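Local coordinates for ribosomal-protein-S5-alanine N-acetyltransferase (Vibrio fischeri, PDB 3IGR) that probably transfers the acetyl group of acetyl-CoA to the N-terminal alanine of ribosomal protein uS5, as a RimJ-type member of the GNAT acetyltransferase family, at residues 8-13 with 110-115; 43-46 with 50-53; 60-63 with 67-70; 116-121 with 149-154; 159-164 with 169-174. All blocks are in the same frame, centred on the assembly; numbering follows the deposited sequence.

Interaction 1 (8-13 with 110-115); sequences EHYQVR and KGIMRR
Y10 and I112 meet at about a right angle, the phenol ring of the strand residue presenting a face to the ethyl branch of the isoleucine at the start of the helix. CG1 of I112 lies over that face, and its CD1 bends outward to the hydroxyl end, 3.5 Å from Y10 CZ and 3.4 Å from Y10 OH. CG1 stands anti to the carbonyl carbon (chi1 -66°), with chi2 extended, carrying the terminal methyl out toward the ring. A tyrosine suits the place: its carbon face joins the apolar layer, while its OH sits at the far end of the ring. H9 CD2 also lies over a face of the Y10 ring, offset toward the rim. In the GNAT fold the helix 112-126 packs across the central sheet, and here its first turn meets the strand 10-14; I81 of the strand 79-90 touches both Y10 and I112. K110 and G111, the latter the N-cap with positive phi, end the glycine-containing loop that in GNAT enzymes typically receives the pyrophosphate of acetyl-CoA. A second, more exposed meeting joins E8 and R115. Their side chains cross nearly perpendicularly, with carboxylate and guanidinium planes 64° apart, and E8 OE2 reaches R115 NH1 at 3.5 Å in a long salt bridge without a hydrogen bond. The chain of R115 bends at chi3 (74°), bringing NH1 to E8. The same NH1 makes a weak hydrogen bond to the backbone O of N76 of the second subunit, and H78 of that subunit packs on E8.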
# COMPACT_ATOMS: atom_id res chain seq x y z
N GLU A 8 14.08 -4.23 5.14
CA GLU A 8 15.03 -4.76 4.17
C GLU A 8 16.46 -4.45 4.62
O GLU A 8 16.81 -4.77 5.76
CB GLU A 8 14.71 -4.27 2.76
CG GLU A 8 13.92 -5.31 1.97
CD GLU A 8 12.90 -4.70 1.05
OE1 GLU A 8 12.32 -5.44 0.23
OE2 GLU A 8 12.69 -3.46 1.14
N HIS A 9 17.28 -3.84 3.76
CA HIS A 9 18.63 -3.42 4.17
C HIS A 9 18.74 -1.90 4.46
O HIS A 9 19.82 -1.30 4.35
CB HIS A 9 19.70 -3.90 3.17
CG HIS A 9 19.48 -3.46 1.76
ND1 HIS A 9 18.73 -4.19 0.85
CD2 HIS A 9 19.92 -2.37 1.08
CE1 HIS A 9 18.72 -3.56 -0.31
NE2 HIS A 9 19.44 -2.46 -0.20
N TYR A 10 17.63 -1.31 4.87
CA TYR A 10 17.54 0.13 5.16
C TYR A 10 17.20 0.42 6.62
O TYR A 10 16.58 -0.40 7.31
CB TYR A 10 16.50 0.80 4.26
CG TYR A 10 16.75 0.55 2.79
CD1 TYR A 10 17.74 1.26 2.11
CD2 TYR A 10 16.04 -0.43 2.09
CE1 TYR A 10 18.00 1.03 0.77
CE2 TYR A 10 16.30 -0.67 0.73
CZ TYR A 10 17.28 0.07 0.08
OH TYR A 10 17.55 -0.13 -1.25
N GLN A 11 17.64 1.59 7.09
CA GLN A 11 17.30 2.09 8.42
C GLN A 11 16.88 3.56 8.32
O GLN A 11 17.57 4.35 7.68
CB GLN A 11 18.50 1.99 9.37
CG GLN A 11 18.25 2.64 10.73
CD GLN A 11 19.44 2.58 11.66
OE1 GLN A 11 20.56 2.26 11.25
NE2 GLN A 11 19.21 2.89 12.94
N VAL A 12 15.75 3.89 8.92
CA VAL A 12 15.27 5.27 9.01
C VAL A 12 15.43 5.66 10.47
O VAL A 12 14.91 4.99 11.37
CB VAL A 12 13.78 5.41 8.60
CG1 VAL A 12 13.36 6.89 8.53
CG2 VAL A 12 13.53 4.73 7.26
N ARG A 13 16.17 6.74 10.70
CA ARG A 13 16.49 7.15 12.05
C ARG A 13 16.70 8.64 12.04
O ARG A 13 16.81 9.25 10.98
CB ARG A 13 17.74 6.43 12.58
CG ARG A 13 19.02 6.65 11.76
CD ARG A 13 20.25 6.38 12.62
NE ARG A 13 21.51 6.40 11.87
CZ ARG A 13 22.16 7.51 11.51
NH1 ARG A 13 21.68 8.72 11.81
NH2 ARG A 13 23.29 7.41 10.84
N LYS A 110 11.63 1.65 -5.96
CA LYS A 110 11.67 0.53 -5.03
C LYS A 110 10.73 0.72 -3.85
O LYS A 110 10.76 -0.08 -2.92
CB LYS A 110 13.09 0.30 -4.50
CG LYS A 110 13.97 -0.58 -5.37
CD LYS A 110 14.89 0.24 -6.21
CE LYS A 110 16.08 -0.59 -6.66
NZ LYS A 110 16.94 0.18 -7.59
N GLY A 111 9.93 1.78 -3.87
CA GLY A 111 9.02 2.10 -2.78
C GLY A 111 9.71 2.54 -1.49
O GLY A 111 9.10 2.54 -0.42
N ILE A 112 10.98 2.92 -1.58
CA ILE A 112 11.73 3.25 -0.37
C ILE A 112 11.15 4.52 0.26
O ILE A 112 11.03 4.61 1.47
CB ILE A 112 13.25 3.39 -0.64
CG1 ILE A 112 13.85 2.03 -1.05
CG2 ILE A 112 13.99 3.95 0.58
CD1 ILE A 112 15.14 2.15 -1.81
N MSE A 113 10.77 5.48 -0.58
CA MSE A 113 10.29 6.76 -0.09
C MSE A 113 8.95 6.58 0.62
O MSE A 113 8.74 7.12 1.71
CB MSE A 113 10.17 7.76 -1.24
CG MSE A 113 10.00 9.19 -0.77
SE MSE A 113 11.71 10.04 -0.31
CE MSE A 113 12.13 9.22 1.43
N ARG A 114 8.04 5.84 -0.01
CA ARG A 114 6.74 5.53 0.57
C ARG A 114 6.87 4.89 1.96
O ARG A 114 6.23 5.36 2.92
CB ARG A 114 5.96 4.61 -0.36
CG ARG A 114 4.54 4.33 0.11
CD ARG A 114 3.94 3.14 -0.62
NE ARG A 114 4.65 1.89 -0.31
CZ ARG A 114 5.27 1.14 -1.21
NH1 ARG A 114 5.27 1.47 -2.48
NH2 ARG A 114 5.87 0.03 -0.83
N ARG A 115 7.70 3.86 2.09
CA ARG A 115 7.93 3.20 3.38
C ARG A 115 8.55 4.12 4.42
O ARG A 115 8.12 4.13 5.58
CB ARG A 115 8.80 1.93 3.26
CG ARG A 115 8.25 0.84 2.36
CD ARG A 115 9.10 -0.47 2.49
NE ARG A 115 8.84 -1.18 3.75
CZ ARG A 115 9.16 -2.45 4.00
NH1 ARG A 115 9.78 -3.19 3.08
NH2 ARG A 115 8.87 -3.01 5.16

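Interaction 2 (43-46 with 50-53); sequences HAFF and GWKQ
The indole N-H of W51 is given to the backbone carbonyl of F45, and the tight part of the contact is built round this bond. NE1 of W51 lies 2.8 Å from F45 O, and the bond is bent to 144° at the hydrogen. The oxygen sits near the indole plane, at its edge, whereas NE1 stands above the carbonyl plane of F45. Tryptophan suits this buried place because one ring supplies both a donor and a broad apolar surface. The F45 side chain runs alongside it in the same direction: with CG anti to the backbone N (chi1 -165°), its CE1 comes 3.9 Å from W51 CZ2. The edge of the indole is turned toward the phenyl face, an edge-to-face pair with planes 55° apart. These rings join the 3-10 turn 44-46 to the first turns of the helix 48-63, and F27 and I23 of the helix 20-29 pack against F45 and W51 respectively. Toward the solvent the contact thins to backbone and a single methyl group. There A44 O receives a CA-H...O contact from G50 CA at 3.4 Å, an approach for which glycine is well suited, and the hydroxyl of T47 hydrogen-bonds to both A44 O and G50 N.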
# COMPACT_ATOMS: atom_id res chain seq x y z
N HIS A 43 26.26 27.21 -1.08
CA HIS A 43 27.41 26.31 -1.17
C HIS A 43 27.56 25.46 0.10
O HIS A 43 27.83 24.26 0.01
CB HIS A 43 28.72 27.09 -1.47
CG HIS A 43 29.92 26.21 -1.60
ND1 HIS A 43 31.04 26.35 -0.80
CD2 HIS A 43 30.18 25.15 -2.41
CE1 HIS A 43 31.94 25.44 -1.14
NE2 HIS A 43 31.44 24.70 -2.11
N ALA A 44 27.38 26.09 1.26
CA ALA A 44 27.54 25.44 2.57
C ALA A 44 26.66 24.21 2.75
O ALA A 44 27.00 23.29 3.51
CB ALA A 44 27.30 26.44 3.71
N PHE A 45 25.55 24.19 2.03
CA PHE A 45 24.63 23.06 2.01
C PHE A 45 25.26 21.75 1.54
O PHE A 45 24.77 20.66 1.87
CB PHE A 45 23.46 23.41 1.10
CG PHE A 45 22.29 22.50 1.25
CD1 PHE A 45 21.41 22.66 2.31
CD2 PHE A 45 22.06 21.49 0.32
CE1 PHE A 45 20.32 21.80 2.45
CE2 PHE A 45 20.97 20.65 0.45
CZ PHE A 45 20.10 20.80 1.51
N PHE A 46 26.34 21.84 0.77
CA PHE A 46 26.94 20.67 0.16
C PHE A 46 28.30 20.30 0.77
O PHE A 46 28.98 19.40 0.27
CB PHE A 46 27.08 20.86 -1.35
CG PHE A 46 25.78 21.21 -2.05
CD1 PHE A 46 24.83 20.24 -2.33
CD2 PHE A 46 25.52 22.52 -2.46
CE1 PHE A 46 23.64 20.57 -3.00
CE2 PHE A 46 24.35 22.85 -3.13
CZ PHE A 46 23.41 21.87 -3.39
N GLY A 50 29.33 22.90 6.72
CA GLY A 50 28.01 23.55 6.73
C GLY A 50 27.00 22.74 7.53
O GLY A 50 26.16 23.29 8.24
N TRP A 51 27.09 21.42 7.41
CA TRP A 51 26.19 20.54 8.14
C TRP A 51 26.49 20.41 9.64
O TRP A 51 25.57 20.33 10.44
CB TRP A 51 26.09 19.18 7.45
CG TRP A 51 25.08 19.24 6.36
CD1 TRP A 51 25.32 19.51 5.05
CD2 TRP A 51 23.67 19.07 6.49
NE1 TRP A 51 24.14 19.50 4.34
CE2 TRP A 51 23.11 19.22 5.20
CE3 TRP A 51 22.82 18.78 7.56
CZ2 TRP A 51 21.74 19.11 4.95
CZ3 TRP A 51 21.43 18.66 7.31
CH2 TRP A 51 20.92 18.83 6.02
N LYS A 52 27.78 20.44 10.01
CA LYS A 52 28.17 20.47 11.43
C LYS A 52 27.30 21.49 12.17
O LYS A 52 26.67 21.15 13.17
CB LYS A 52 29.65 20.84 11.59
N GLN A 53 27.26 22.71 11.65
CA GLN A 53 26.48 23.81 12.23
C GLN A 53 24.99 23.52 12.20
O GLN A 53 24.31 23.61 13.22
CB GLN A 53 26.77 25.12 11.48
CG GLN A 53 28.20 25.62 11.60
CD GLN A 53 28.62 25.97 13.03
OE1 GLN A 53 29.79 25.83 13.39
NE2 GLN A 53 27.66 26.43 13.84

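Interaction 3 (60-63 with 67-70); sequences ELHK and AFYF
H62, in the last turn of the helix 48-63, reaches across to the strand 68-74 that follows it, so the contact is a helix-to-strand connection closed by a side-chain-to-backbone hydrogen bond within the GNAT fold. The imidazole accepts the backbone N-H of Y69: Y69 N lies 3.1 Å from H62 NE2, with an angle of 176° at the hydrogen, and only 11° out of the ring plane. Such a straight bond, lying near the ring plane, is consistent with NE2 acting as the acceptor and so being unprotonated. Histidine suits the position because it combines a flat, slender ring with an acceptor at its far end. Its chi1 of -69° sets CG anti to the carbonyl carbon and beside the backbone N, and the second torsion then turns the NE2 edge toward the strand, where F68 CA lies at the edge of the ring. I15 and L14 also touch this side chain.

L61 and A67 fill the adjoining place. The backbone puts L61 CB 3.7 Å from A67 CB, while CD1 of L61 comes to 3.9 Å from the same A67 CB. The small alanine lets helix and chain come close, L61 CA and A67 CA standing 5.2 Å apart. Past the turn, F68 sets off away from the helix at CB, and its ring meets W123 edge-to-face. The ring of Y69 leads away from the segment 60-63, but its stem remains close, with Y69 CB 4.1 Å from H62 NE2.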
# COMPACT_ATOMS: atom_id res chain seq x y z
N GLU A 60 19.34 20.34 18.58
CA GLU A 60 18.69 21.18 19.57
C GLU A 60 17.16 21.15 19.41
O GLU A 60 16.42 21.05 20.39
CB GLU A 60 19.24 22.61 19.50
CG GLU A 60 19.06 23.45 20.76
CD GLU A 60 19.45 22.65 22.09
OE1 GLU A 60 20.77 22.32 22.17
OE2 GLU A 60 18.63 22.42 23.15
N LEU A 61 16.70 21.21 18.16
CA LEU A 61 15.29 21.13 17.87
C LEU A 61 14.72 19.76 18.26
O LEU A 61 13.61 19.69 18.79
CB LEU A 61 15.02 21.46 16.40
CG LEU A 61 15.41 22.87 15.91
CD1 LEU A 61 15.46 22.93 14.38
CD2 LEU A 61 14.49 23.97 16.45
N HIS A 62 15.49 18.69 18.04
CA HIS A 62 15.09 17.33 18.46
C HIS A 62 14.83 17.28 19.96
O HIS A 62 13.86 16.67 20.41
CB HIS A 62 16.13 16.25 18.09
CG HIS A 62 16.27 15.97 16.62
ND1 HIS A 62 17.38 15.35 16.09
CD2 HIS A 62 15.43 16.21 15.58
CE1 HIS A 62 17.23 15.23 14.78
NE2 HIS A 62 16.06 15.75 14.44
N LYS A 63 15.70 17.94 20.73
CA LYS A 63 15.66 17.90 22.20
C LYS A 63 14.35 18.46 22.75
O LYS A 63 13.78 17.92 23.70
CB LYS A 63 16.86 18.64 22.80
N ALA A 67 11.45 19.71 15.92
CA ALA A 67 11.73 19.31 14.54
C ALA A 67 12.34 17.91 14.52
O ALA A 67 13.01 17.52 15.47
CB ALA A 67 12.66 20.31 13.85
N PHE A 68 12.11 17.18 13.45
CA PHE A 68 12.55 15.79 13.37
C PHE A 68 13.06 15.57 11.95
O PHE A 68 12.28 15.52 10.98
CB PHE A 68 11.39 14.84 13.74
CG PHE A 68 10.78 15.14 15.10
CD1 PHE A 68 11.35 14.63 16.27
CD2 PHE A 68 9.68 15.97 15.21
CE1 PHE A 68 10.81 14.92 17.51
CE2 PHE A 68 9.12 16.28 16.46
CZ PHE A 68 9.69 15.76 17.61
N TYR A 69 14.37 15.52 11.83
CA TYR A 69 14.97 15.37 10.52
C TYR A 69 15.47 13.94 10.44
O TYR A 69 16.42 13.58 11.13
CB TYR A 69 16.11 16.39 10.34
CG TYR A 69 16.60 16.51 8.92
CD1 TYR A 69 16.37 17.67 8.19
CD2 TYR A 69 17.28 15.45 8.30
CE1 TYR A 69 16.81 17.80 6.89
CE2 TYR A 69 17.73 15.57 6.99
CZ TYR A 69 17.50 16.75 6.29
OH TYR A 69 17.94 16.87 4.99
N PHE A 70 14.80 13.11 9.64
CA PHE A 70 15.19 11.72 9.49
C PHE A 70 16.06 11.50 8.26
O PHE A 70 15.87 12.15 7.23
CB PHE A 70 13.98 10.82 9.32
CG PHE A 70 13.13 10.68 10.55
CD1 PHE A 70 13.34 9.61 11.43
CD2 PHE A 70 12.10 11.58 10.80
CE1 PHE A 70 12.55 9.45 12.56
CE2 PHE A 70 11.29 11.44 11.94
CZ PHE A 70 11.51 10.37 12.82

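Interaction 4 (116-121 with 149-154); sequences AVNVTI and AALGFV
The ring of F153 is met at its edge from across the contact: I121 CG1 lies near the ring plane, 4.1 Å from F153 CZ, the two side chains coming from opposite directions. On its own segment L151 CB also lies in that plane at the edge, and T175 and K177 of the strand 168-178 touch the ring as well. As for the other flat group, L151 CD2 sits over one face of the N118 amide, 3.5 Å from N118 CG. L151 divides its two methyls between neighbouring residues of the helix. CD1 goes to V117, 3.5 Å from V117 CG1, while CD2 settles on N118, 3.4 Å from N118 CB. The fork suits this place, since one branch serves the buried valine and the other the asparagine stem. V117 directs CG1 to the leucine by setting it anti to the backbone N (chi1 175°). A sodium ion lies about 3 Å from the N118 side chain. G152, with positive phi, is the C-prime residue of a Schellman motif closing the helix 142-150, so the contact packs that helix end and the chain leading into the strand 154-162 against the helix 112-126 of the GNAT fold.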
# COMPACT_ATOMS: atom_id res chain seq x y z
N ALA A 116 9.56 4.89 4.01
CA ALA A 116 10.24 5.84 4.92
C ALA A 116 9.28 6.89 5.48
O ALA A 116 9.28 7.17 6.69
CB ALA A 116 11.45 6.50 4.22
N VAL A 117 8.46 7.45 4.61
CA VAL A 117 7.50 8.49 4.99
C VAL A 117 6.36 7.89 5.81
O VAL A 117 5.93 8.49 6.79
CB VAL A 117 6.91 9.24 3.77
CG1 VAL A 117 5.83 10.23 4.19
CG2 VAL A 117 8.01 9.99 2.99
N ASN A 118 5.86 6.72 5.40
CA ASN A 118 4.78 6.05 6.13
C ASN A 118 5.13 5.75 7.58
O ASN A 118 4.30 5.95 8.48
CB ASN A 118 4.39 4.73 5.47
CG ASN A 118 3.06 4.21 5.96
OD1 ASN A 118 2.33 4.90 6.66
ND2 ASN A 118 2.73 2.99 5.57
N VAL A 119 6.34 5.26 7.80
CA VAL A 119 6.72 4.78 9.11
C VAL A 119 6.97 5.98 10.03
O VAL A 119 6.62 5.95 11.21
CB VAL A 119 7.88 3.78 9.05
CG1 VAL A 119 9.24 4.47 8.81
CG2 VAL A 119 7.87 2.90 10.26
N THR A 120 7.52 7.05 9.48
CA THR A 120 7.73 8.27 10.25
C THR A 120 6.46 9.10 10.48
O THR A 120 6.30 9.67 11.55
CB THR A 120 8.85 9.12 9.65
OG1 THR A 120 8.53 9.45 8.29
CG2 THR A 120 10.16 8.36 9.70
N ILE A 121 5.54 9.16 9.51
CA ILE A 121 4.24 9.81 9.74
C ILE A 121 3.53 9.09 10.89
O ILE A 121 2.96 9.73 11.79
CB ILE A 121 3.30 9.77 8.50
CG1 ILE A 121 3.50 10.98 7.60
CG2 ILE A 121 1.85 9.97 8.89
CD1 ILE A 121 4.78 11.06 6.94
N ALA A 149 -0.39 9.93 -2.41
CA ALA A 149 -1.64 9.22 -2.64
C ALA A 149 -1.62 7.86 -1.93
O ALA A 149 -2.61 7.46 -1.30
CB ALA A 149 -1.90 9.03 -4.14
N ALA A 150 -0.48 7.17 -2.02
CA ALA A 150 -0.38 5.82 -1.46
C ALA A 150 -0.48 5.84 0.08
O ALA A 150 -0.88 4.83 0.70
CB ALA A 150 0.91 5.14 -1.90
N LEU A 151 -0.14 6.98 0.67
CA LEU A 151 -0.12 7.14 2.11
C LEU A 151 -1.38 7.78 2.66
O LEU A 151 -1.48 8.07 3.86
CB LEU A 151 1.12 7.96 2.50
CG LEU A 151 2.41 7.19 2.22
CD1 LEU A 151 3.60 8.01 2.65
CD2 LEU A 151 2.39 5.86 2.94
N GLY A 152 -2.35 7.99 1.78
CA GLY A 152 -3.65 8.52 2.16
C GLY A 152 -3.73 10.01 2.44
O GLY A 152 -4.65 10.43 3.14
N PHE A 153 -2.78 10.80 1.93
CA PHE A 153 -2.88 12.28 1.97
C PHE A 153 -4.01 12.73 1.07
O PHE A 153 -4.20 12.18 -0.00
CB PHE A 153 -1.57 12.94 1.54
CG PHE A 153 -0.51 12.93 2.60
CD1 PHE A 153 0.14 11.75 2.95
CD2 PHE A 153 -0.15 14.10 3.26
CE1 PHE A 153 1.13 11.73 3.93
CE2 PHE A 153 0.83 14.10 4.26
CZ PHE A 153 1.49 12.92 4.59
N VAL A 154 -4.78 13.71 1.53
CA VAL A 154 -5.95 14.18 0.80
C VAL A 154 -5.64 15.57 0.25
O VAL A 154 -5.18 16.45 1.00
CB VAL A 154 -7.20 14.22 1.73
CG1 VAL A 154 -8.43 14.86 1.03
CG2 VAL A 154 -7.54 12.81 2.20

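Interaction 5 (159-164 with 169-174); sequences AKKYLY and WEDHIL
A159 and H172 exchange two backbone hydrogen bonds, A159 N to H172 O at 2.8 Å and H172 N to A159 O at 3.0 Å, as an antiparallel hydrogen-bonded pair. Farther along, E170 N gives its hydrogen to L163 O at 2.8 Å, while E170 O takes Y162 N at 2.8 Å and, weakly, L163 N. Two residues facing one is a classic beta bulge. Just before the bulge, where the chain turns a corner, the backbone N-H of K161 finds a side-chain acceptor: D171 OD1 lies 2.8 Å from K161 N and is met on the anti side of the carboxylate. Aspartate suits this place, its short side chain putting OD1 level with that N-H. The carboxylate of E170 turns away to a salt bridge with R140. Y164 directs its edge to the W169 face, with planes at 74° and Y164 CB over the six-membered ring, and Y162 CD2 lies 3.5 Å from H172 CG over a face of the imidazole. Both H172 ring nitrogens are buried without a partner in the model, consistent with a neutral imidazole used chiefly for packing, whereas the backbone bonds hold the bulge and the D171 carboxylate takes up the N-H of the corner before it.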
# COMPACT_ATOMS: atom_id res chain seq x y z
N ALA A 159 -2.01 25.97 -4.51
CA ALA A 159 -1.44 27.29 -4.34
C ALA A 159 -0.64 27.67 -5.58
O ALA A 159 0.43 27.10 -5.85
CB ALA A 159 -0.57 27.31 -3.08
N LYS A 160 -1.18 28.60 -6.36
CA LYS A 160 -0.46 29.06 -7.55
C LYS A 160 0.84 29.77 -7.15
O LYS A 160 0.87 30.46 -6.12
CB LYS A 160 -1.34 29.99 -8.38
CG LYS A 160 -2.59 29.30 -8.94
CD LYS A 160 -2.29 28.61 -10.26
CE LYS A 160 -3.45 27.72 -10.72
NZ LYS A 160 -4.62 28.53 -11.14
N LYS A 161 1.88 29.59 -7.96
CA LYS A 161 3.12 30.38 -7.83
C LYS A 161 3.58 30.40 -6.37
O LYS A 161 3.73 31.45 -5.74
CB LYS A 161 2.89 31.79 -8.39
CG LYS A 161 2.47 31.76 -9.89
CD LYS A 161 2.15 33.15 -10.40
CE LYS A 161 1.69 33.13 -11.84
NZ LYS A 161 0.53 34.08 -11.97
N TYR A 162 3.80 29.20 -5.85
CA TYR A 162 3.92 28.99 -4.43
C TYR A 162 5.35 29.15 -3.92
O TYR A 162 5.58 29.88 -2.96
CB TYR A 162 3.35 27.59 -4.14
CG TYR A 162 3.26 27.24 -2.69
CD1 TYR A 162 2.47 27.98 -1.82
CD2 TYR A 162 3.92 26.12 -2.20
CE1 TYR A 162 2.36 27.63 -0.47
CE2 TYR A 162 3.83 25.76 -0.86
CZ TYR A 162 3.05 26.52 -0.00
OH TYR A 162 2.98 26.15 1.31
N LEU A 163 6.29 28.46 -4.56
CA LEU A 163 7.69 28.45 -4.19
C LEU A 163 8.56 28.78 -5.39
O LEU A 163 8.25 28.39 -6.53
CB LEU A 163 8.11 27.08 -3.68
CG LEU A 163 7.98 26.84 -2.19
CD1 LEU A 163 8.16 25.34 -1.86
CD2 LEU A 163 9.03 27.71 -1.50
N TYR A 164 9.65 29.49 -5.13
CA TYR A 164 10.53 29.95 -6.21
C TYR A 164 11.59 28.90 -6.40
O TYR A 164 12.39 28.64 -5.51
CB TYR A 164 11.13 31.31 -5.85
CG TYR A 164 11.74 32.05 -7.03
CD1 TYR A 164 10.93 32.78 -7.91
CD2 TYR A 164 13.10 32.00 -7.28
CE1 TYR A 164 11.47 33.47 -9.01
CE2 TYR A 164 13.67 32.68 -8.40
CZ TYR A 164 12.84 33.41 -9.24
OH TYR A 164 13.38 34.09 -10.31
N TRP A 169 8.40 30.88 -10.14
CA TRP A 169 7.40 30.48 -9.15
C TRP A 169 6.67 29.22 -9.63
O TRP A 169 6.22 29.16 -10.79
CB TRP A 169 6.40 31.60 -8.93
CG TRP A 169 7.00 32.78 -8.25
CD1 TRP A 169 7.35 34.01 -8.82
CD2 TRP A 169 7.35 32.86 -6.87
NE1 TRP A 169 7.89 34.82 -7.86
CE2 TRP A 169 7.89 34.15 -6.65
CE3 TRP A 169 7.26 31.97 -5.79
CZ2 TRP A 169 8.34 34.57 -5.38
CZ3 TRP A 169 7.70 32.38 -4.53
CH2 TRP A 169 8.24 33.67 -4.34
N GLU A 170 6.57 28.22 -8.76
CA GLU A 170 5.95 26.95 -9.17
C GLU A 170 4.65 26.71 -8.40
O GLU A 170 4.62 26.84 -7.18
CB GLU A 170 6.94 25.79 -8.96
CG GLU A 170 8.16 25.84 -9.91
CD GLU A 170 7.84 25.30 -11.30
OE1 GLU A 170 6.71 24.80 -11.51
OE2 GLU A 170 8.71 25.36 -12.19
N ASP A 171 3.58 26.44 -9.13
CA ASP A 171 2.32 25.99 -8.55
C ASP A 171 2.58 24.73 -7.69
O ASP A 171 3.46 23.92 -8.01
CB ASP A 171 1.31 25.66 -9.68
CG ASP A 171 0.89 26.89 -10.52
OD1 ASP A 171 1.28 28.03 -10.21
OD2 ASP A 171 0.14 26.71 -11.50
N HIS A 172 1.84 24.58 -6.58
CA HIS A 172 1.92 23.37 -5.77
C HIS A 172 0.55 22.91 -5.35
O HIS A 172 -0.31 23.74 -5.00
CB HIS A 172 2.69 23.62 -4.48
CG HIS A 172 4.17 23.68 -4.66
ND1 HIS A 172 5.03 22.84 -3.99
CD2 HIS A 172 4.94 24.49 -5.42
CE1 HIS A 172 6.28 23.14 -4.32
NE2 HIS A 172 6.25 24.14 -5.18
N ILE A 173 0.35 21.59 -5.36
CA ILE A 173 -0.83 20.97 -4.79
C ILE A 173 -0.68 20.93 -3.28
O ILE A 173 0.37 20.54 -2.79
CB ILE A 173 -1.05 19.53 -5.34
CG1 ILE A 173 -1.08 19.52 -6.87
CG2 ILE A 173 -2.30 18.92 -4.75
CD1 ILE A 173 -2.20 20.34 -7.50
N LEU A 174 -1.70 21.35 -2.55
CA LEU A 174 -1.64 21.26 -1.09
C LEU A 174 -2.37 20.00 -0.65
O LEU A 174 -3.50 19.74 -1.08
CB LEU A 174 -2.28 22.50 -0.43
CG LEU A 174 -1.87 23.87 -1.00
CD1 LEU A 174 -2.78 24.98 -0.50
CD2 LEU A 174 -0.42 24.17 -0.67

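Interactions 1, 3 and 5 all reach the central mixed sheet of the GNAT fold. Along the chain, interactions 2 and 3 fall between the two segments of interaction 1; interactions 4 and 5 follow it. Interactions 2 and 3 share the helix 48-63, with centres 17 Å apart, and touch where W51 meets Y69. Interactions 1 and 4 share the helix 112-126, with centres 13 Å apart. V12, F70 and T120 bring interactions 1, 3 and 4 together where that helix crosses the neighbouring strands 10-14 and 68-74. Interaction 5, centred 28 Å from interaction 1, lies across the chain's centre from it, so the contacts span the fold from the subunit interface to a surface hairpin.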